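Local coordinates for protein lipocalin allergen (Canis lupus familiaris, PDB 4ODD) that belongs to the lipocalin family, is an allergen from dog dander, and probably binds small molecules inside a beta-barrel, at residues 15-20 with 113-118; 37-42 with 53-58. All blocks are in the same frame, centred on the assembly; numbering follows the deposited sequence.

Contact 1. Residues 15-20 with 113-118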
# COMPACT_ATOMS: atom_id res chain seq x y z
N TRP A 15 -1.06 4.71 -9.63
CA TRP A 15 0.07 4.18 -8.90
C TRP A 15 0.25 2.72 -9.25
O TRP A 15 -0.72 2.03 -9.57
CB TRP A 15 -0.16 4.31 -7.40
CG TRP A 15 -0.08 5.70 -6.92
CD1 TRP A 15 -1.12 6.50 -6.55
CD2 TRP A 15 1.10 6.48 -6.77
NE1 TRP A 15 -0.66 7.73 -6.16
CE2 TRP A 15 0.71 7.75 -6.29
CE3 TRP A 15 2.47 6.24 -7.00
CZ2 TRP A 15 1.62 8.77 -6.03
CZ3 TRP A 15 3.37 7.26 -6.75
CH2 TRP A 15 2.95 8.51 -6.27
N LYS A 16 1.49 2.26 -9.18
CA LYS A 16 1.82 0.88 -9.44
C LYS A 16 2.58 0.37 -8.22
O LYS A 16 3.40 1.11 -7.64
CB LYS A 16 2.68 0.77 -10.71
CG LYS A 16 3.37 -0.58 -10.87
CD LYS A 16 4.25 -0.63 -12.13
CE LYS A 16 4.87 -2.03 -12.33
NZ LYS A 16 3.82 -3.11 -12.36
N THR A 17 2.32 -0.87 -7.80
CA THR A 17 3.05 -1.40 -6.66
C THR A 17 4.43 -1.88 -7.09
O THR A 17 4.55 -2.65 -8.03
CB THR A 17 2.33 -2.58 -5.98
OG1 THR A 17 0.95 -2.24 -5.75
CG2 THR A 17 3.02 -2.91 -4.66
N LEU A 18 5.46 -1.43 -6.39
CA LEU A 18 6.82 -1.90 -6.63
C LEU A 18 7.25 -2.92 -5.57
O LEU A 18 7.59 -4.07 -5.89
CB LEU A 18 7.79 -0.73 -6.66
CG LEU A 18 7.87 0.03 -7.99
CD1 LEU A 18 6.57 -0.07 -8.76
CD2 LEU A 18 8.28 1.47 -7.78
N TYR A 19 7.22 -2.52 -4.31
CA TYR A 19 7.60 -3.43 -3.23
C TYR A 19 6.56 -3.45 -2.13
O TYR A 19 5.89 -2.45 -1.88
CB TYR A 19 8.93 -3.02 -2.62
CG TYR A 19 10.13 -3.11 -3.54
CD1 TYR A 19 10.99 -4.21 -3.49
CD2 TYR A 19 10.42 -2.10 -4.44
CE1 TYR A 19 12.09 -4.29 -4.32
CE2 TYR A 19 11.52 -2.18 -5.27
CZ TYR A 19 12.35 -3.28 -5.21
OH TYR A 19 13.44 -3.36 -6.04
N VAL A 20 6.44 -4.59 -1.48
CA VAL A 20 5.68 -4.72 -0.25
C VAL A 20 6.48 -5.56 0.74
O VAL A 20 7.24 -6.44 0.35
CB VAL A 20 4.32 -5.43 -0.46
CG1 VAL A 20 3.42 -4.60 -1.33
CG2 VAL A 20 4.54 -6.80 -1.07
N VAL A 113 2.19 -3.71 7.18
CA VAL A 113 2.45 -3.80 5.73
C VAL A 113 3.10 -2.53 5.23
O VAL A 113 2.55 -1.44 5.44
CB VAL A 113 1.18 -4.02 4.93
CG1 VAL A 113 1.51 -4.14 3.46
CG2 VAL A 113 0.45 -5.26 5.43
N ALA A 114 4.26 -2.65 4.61
CA ALA A 114 4.93 -1.48 4.03
C ALA A 114 4.87 -1.53 2.48
O ALA A 114 5.03 -2.60 1.88
CB ALA A 114 6.36 -1.36 4.55
N LEU A 115 4.61 -0.40 1.84
CA LEU A 115 4.53 -0.37 0.39
C LEU A 115 5.31 0.74 -0.27
O LEU A 115 5.24 1.91 0.16
CB LEU A 115 3.10 -0.25 -0.08
CG LEU A 115 2.08 -1.27 0.37
CD1 LEU A 115 1.08 -0.57 1.24
CD2 LEU A 115 1.42 -1.85 -0.86
N LEU A 116 6.03 0.37 -1.33
CA LEU A 116 6.65 1.33 -2.22
C LEU A 116 5.84 1.30 -3.49
O LEU A 116 5.69 0.25 -4.12
CB LEU A 116 8.10 0.98 -2.50
CG LEU A 116 8.83 1.99 -3.39
CD1 LEU A 116 8.51 3.41 -2.96
CD2 LEU A 116 10.33 1.73 -3.39
N MET A 117 5.27 2.44 -3.84
CA MET A 117 4.44 2.51 -5.03
C MET A 117 5.07 3.51 -5.97
O MET A 117 5.60 4.54 -5.54
CB MET A 117 3.02 2.94 -4.68
CG MET A 117 2.21 1.89 -3.94
SD MET A 117 0.98 2.71 -2.91
CE MET A 117 2.07 3.57 -1.77
N GLY A 118 5.02 3.19 -7.26
CA GLY A 118 5.65 4.05 -8.25
C GLY A 118 4.66 4.70 -9.18
O GLY A 118 3.57 4.18 -9.41
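Leu-18 and Tyr-19 both stand opposite Leu-116, and the backbone bonds record it. Leu-116 O accepts from Leu-18 N at 2.8 Å and from Tyr-19 N at 3.2 Å, both donors lying in the carbonyl plane. The pairing therefore moves by one residue between Thr-17/Met-117 and Tyr-19/Leu-116, which defines a classic beta bulge; Leu-18, with psi -58°, has the helix-like turn expected of its first residue. Ahead of the bulge Lys-16 and Gly-118 exchange two bonds, Gly-118 N to Lys-16 O measuring 2.7 Å; beyond it Leu-116 N returns to Tyr-19 O at 2.9 Å.

These are the first and last long strands of a lipocalin barrel, closing it between 13-22 and 110-118. Trp-15 is consistent with the tryptophan of the family's G-x-W signature. Its indole NE1 bonds to Val-11 O, and its ring has a cation-pi partner in Arg-119, the pairing expected of lipocalins at the barrel's closed end.

The apolar contacts divide between the two faces. On the one bearing Val-20, Leu-115, Thr-17 and Met-117, Val-20 and Leu-115 run side by side in the same direction, with CG1 of Val-20 against CD2 of Leu-115. On the other, Tyr-19 CD2 lies 4.0 Å from Leu-116 CD2; with CG anti to the backbone N (chi1 -178°), Leu-116 lies alongside the tyrosine. Ile-128 of helix 125-137 packs on Tyr-19 and Phe-131 on Leu-116. At the bulge Leu-18 is turned toward the partner strand instead, its CD2 coming 3.7 Å from Gly-118 CA. Trp-15 CE3 meets Met-117 CB at 4.1 Å, while the same ring approaches Gly-118 O obliquely.

Contact 2. Residues 37-42 with 53-58; sequences YLRGIN and NFYVKV
Arg-39 and Tyr-55 meet on the outer face of the hairpin formed by strands 36-44 and 49-57. CD2 of the tyrosine sits over one face of the guanidinium, 3.6 Å from Arg-39 NE, with the two planes 49° apart, so the groups lean together without stacking flat. A bend at chi2 (-62°) folds the arginine back over its own strand, where NH1 also donates to Leu-38 O from above that carbonyl plane.

The close-knit part is the backbone ladder and the buried inner face. Tyr-37 and Tyr-55 exchange two bonds, each 2.7 Å between N of one and O of the other. Next to them a classic beta bulge sets Arg-39 and Gly-40 against Asn-53, whose O accepts from Arg-39 N at 2.7 Å and from Gly-40 N at 3.1 Å, both arriving from the same face of its plane. Beneath, Leu-38 CG packs at 4.1 Å on Phe-54 CB, and the phenylalanine ring turns away to meet Tyr-81 edge-to-face.

The outer side is looser and partly open to solvent. Lys-57 passes obliquely by the Tyr-37 ring, its NZ 3.6 Å from Tyr-37 OH, too long to count as a hydrogen bond; that hydroxyl pairs with Thr-151.

Arg-39 has its main partners in the C-terminal segment: a salt bridge to Asp-152 and a bond from NE to Pro-155 O, beside Cys-154 of the Cys-62–Cys-154 disulfide. Charge pairing, hydrogen bonding and a covalent link thus converge there, consistent with these links holding the C-terminal segment against the barrel wall.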
# COMPACT_ATOMS: atom_id res chain seq x y z
N TYR A 37 -1.86 -5.00 -5.99
CA TYR A 37 -1.39 -4.31 -7.18
C TYR A 37 -2.18 -3.05 -7.34
O TYR A 37 -3.36 -3.07 -7.71
CB TYR A 37 -1.50 -5.21 -8.41
CG TYR A 37 -0.58 -6.40 -8.32
CD1 TYR A 37 0.77 -6.30 -8.65
CD2 TYR A 37 -1.06 -7.64 -7.88
CE1 TYR A 37 1.62 -7.40 -8.57
CE2 TYR A 37 -0.22 -8.73 -7.80
CZ TYR A 37 1.12 -8.61 -8.14
OH TYR A 37 1.93 -9.71 -8.05
N LEU A 38 -1.55 -1.94 -7.02
CA LEU A 38 -2.21 -0.65 -7.13
C LEU A 38 -2.52 -0.28 -8.55
O LEU A 38 -1.78 -0.61 -9.49
CB LEU A 38 -1.40 0.44 -6.45
CG LEU A 38 -2.19 0.61 -5.15
CD1 LEU A 38 -1.30 0.52 -3.92
CD2 LEU A 38 -3.05 1.88 -5.18
N ARG A 39 -3.65 0.40 -8.70
CA ARG A 39 -3.98 1.02 -9.97
C ARG A 39 -4.03 2.52 -9.77
O ARG A 39 -3.45 3.28 -10.55
CB ARG A 39 -5.30 0.50 -10.52
CG ARG A 39 -5.20 -0.94 -11.06
CD ARG A 39 -4.22 -1.02 -12.22
NE ARG A 39 -4.08 -2.37 -12.75
CZ ARG A 39 -3.08 -3.18 -12.47
NH1 ARG A 39 -2.11 -2.79 -11.65
NH2 ARG A 39 -3.04 -4.40 -13.00
N GLY A 40 -4.69 2.97 -8.70
CA GLY A 40 -4.74 4.39 -8.43
C GLY A 40 -5.31 4.77 -7.09
O GLY A 40 -5.92 3.96 -6.39
N ILE A 41 -5.10 6.02 -6.73
CA ILE A 41 -5.68 6.56 -5.51
C ILE A 41 -6.43 7.86 -5.76
O ILE A 41 -5.97 8.73 -6.52
CB ILE A 41 -4.59 6.81 -4.49
CG1 ILE A 41 -3.97 5.47 -4.08
CG2 ILE A 41 -5.17 7.55 -3.29
CD1 ILE A 41 -2.65 5.61 -3.36
N ASN A 42 -7.58 8.00 -5.11
CA ASN A 42 -8.41 9.19 -5.23
C ASN A 42 -8.59 9.84 -3.89
O ASN A 42 -9.09 9.21 -2.96
CB ASN A 42 -9.78 8.83 -5.79
CG ASN A 42 -9.70 7.93 -6.98
OD1 ASN A 42 -9.39 6.74 -6.84
ND2 ASN A 42 -9.96 8.47 -8.15
N ASN A 53 -7.75 2.01 -5.41
CA ASN A 53 -8.13 1.10 -6.46
C ASN A 53 -6.95 0.18 -6.78
O ASN A 53 -5.83 0.65 -7.05
CB ASN A 53 -8.59 1.88 -7.68
CG ASN A 53 -8.93 0.99 -8.84
OD1 ASN A 53 -8.22 0.96 -9.86
ND2 ASN A 53 -10.02 0.24 -8.70
N PHE A 54 -7.19 -1.13 -6.74
CA PHE A 54 -6.10 -2.08 -6.88
C PHE A 54 -6.59 -3.49 -7.17
O PHE A 54 -7.77 -3.79 -7.00
CB PHE A 54 -5.26 -2.10 -5.62
CG PHE A 54 -6.02 -2.56 -4.40
CD1 PHE A 54 -6.09 -3.91 -4.07
CD2 PHE A 54 -6.64 -1.64 -3.57
CE1 PHE A 54 -6.78 -4.32 -2.93
CE2 PHE A 54 -7.34 -2.04 -2.45
CZ PHE A 54 -7.41 -3.38 -2.12
N TYR A 55 -5.68 -4.35 -7.60
CA TYR A 55 -6.00 -5.76 -7.83
C TYR A 55 -5.30 -6.66 -6.81
O TYR A 55 -4.19 -6.38 -6.37
CB TYR A 55 -5.61 -6.19 -9.25
CG TYR A 55 -6.54 -5.72 -10.34
CD1 TYR A 55 -7.64 -6.48 -10.74
CD2 TYR A 55 -6.32 -4.51 -11.00
CE1 TYR A 55 -8.49 -6.05 -11.75
CE2 TYR A 55 -7.17 -4.07 -12.01
CZ TYR A 55 -8.26 -4.85 -12.38
OH TYR A 55 -9.10 -4.41 -13.38
N VAL A 56 -5.99 -7.73 -6.42
CA VAL A 56 -5.36 -8.84 -5.72
C VAL A 56 -5.62 -10.09 -6.53
O VAL A 56 -6.66 -10.22 -7.18
CB VAL A 56 -5.97 -9.07 -4.31
CG1 VAL A 56 -5.40 -8.11 -3.32
CG2 VAL A 56 -7.49 -8.97 -4.37
N LYS A 57 -4.66 -11.01 -6.51
CA LYS A 57 -4.87 -12.32 -7.13
C LYS A 57 -5.62 -13.18 -6.12
O LYS A 57 -5.13 -13.45 -5.03
CB LYS A 57 -3.54 -12.97 -7.57
CG LYS A 57 -2.77 -12.27 -8.73
CD LYS A 57 -1.43 -13.02 -9.03
CE LYS A 57 -0.36 -12.16 -9.75
NZ LYS A 57 1.03 -12.75 -9.66
N VAL A 58 -6.85 -13.58 -6.46
CA VAL A 58 -7.65 -14.43 -5.59
C VAL A 58 -7.90 -15.79 -6.23
O VAL A 58 -8.78 -15.93 -7.09
CB VAL A 58 -9.00 -13.78 -5.23
CG1 VAL A 58 -9.90 -14.79 -4.53
CG2 VAL A 58 -8.79 -12.54 -4.37

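In the fold
Contacts 1 and 2 lie on one continuous wall, their centres about 11 Å apart, because strands 13-22 and 36-44 are neighbours in the sheet. Contact 2 is nested within the chain loop that contact 1 closes. Two polar links join them: Thr-17 OG1 to Leu-38 N at 2.8 Å and Trp-15 N to Arg-39 O at 2.9 Å, both probable hydrogen bonds. Thr-17 OG1 also bonds to Ile-36 O, and Met-117 packs on Leu-38. The face opposite helix 125-137, with Met-117 and Leu-38, is consistent with the lining of the lipocalin calyx, where family members bind small molecules.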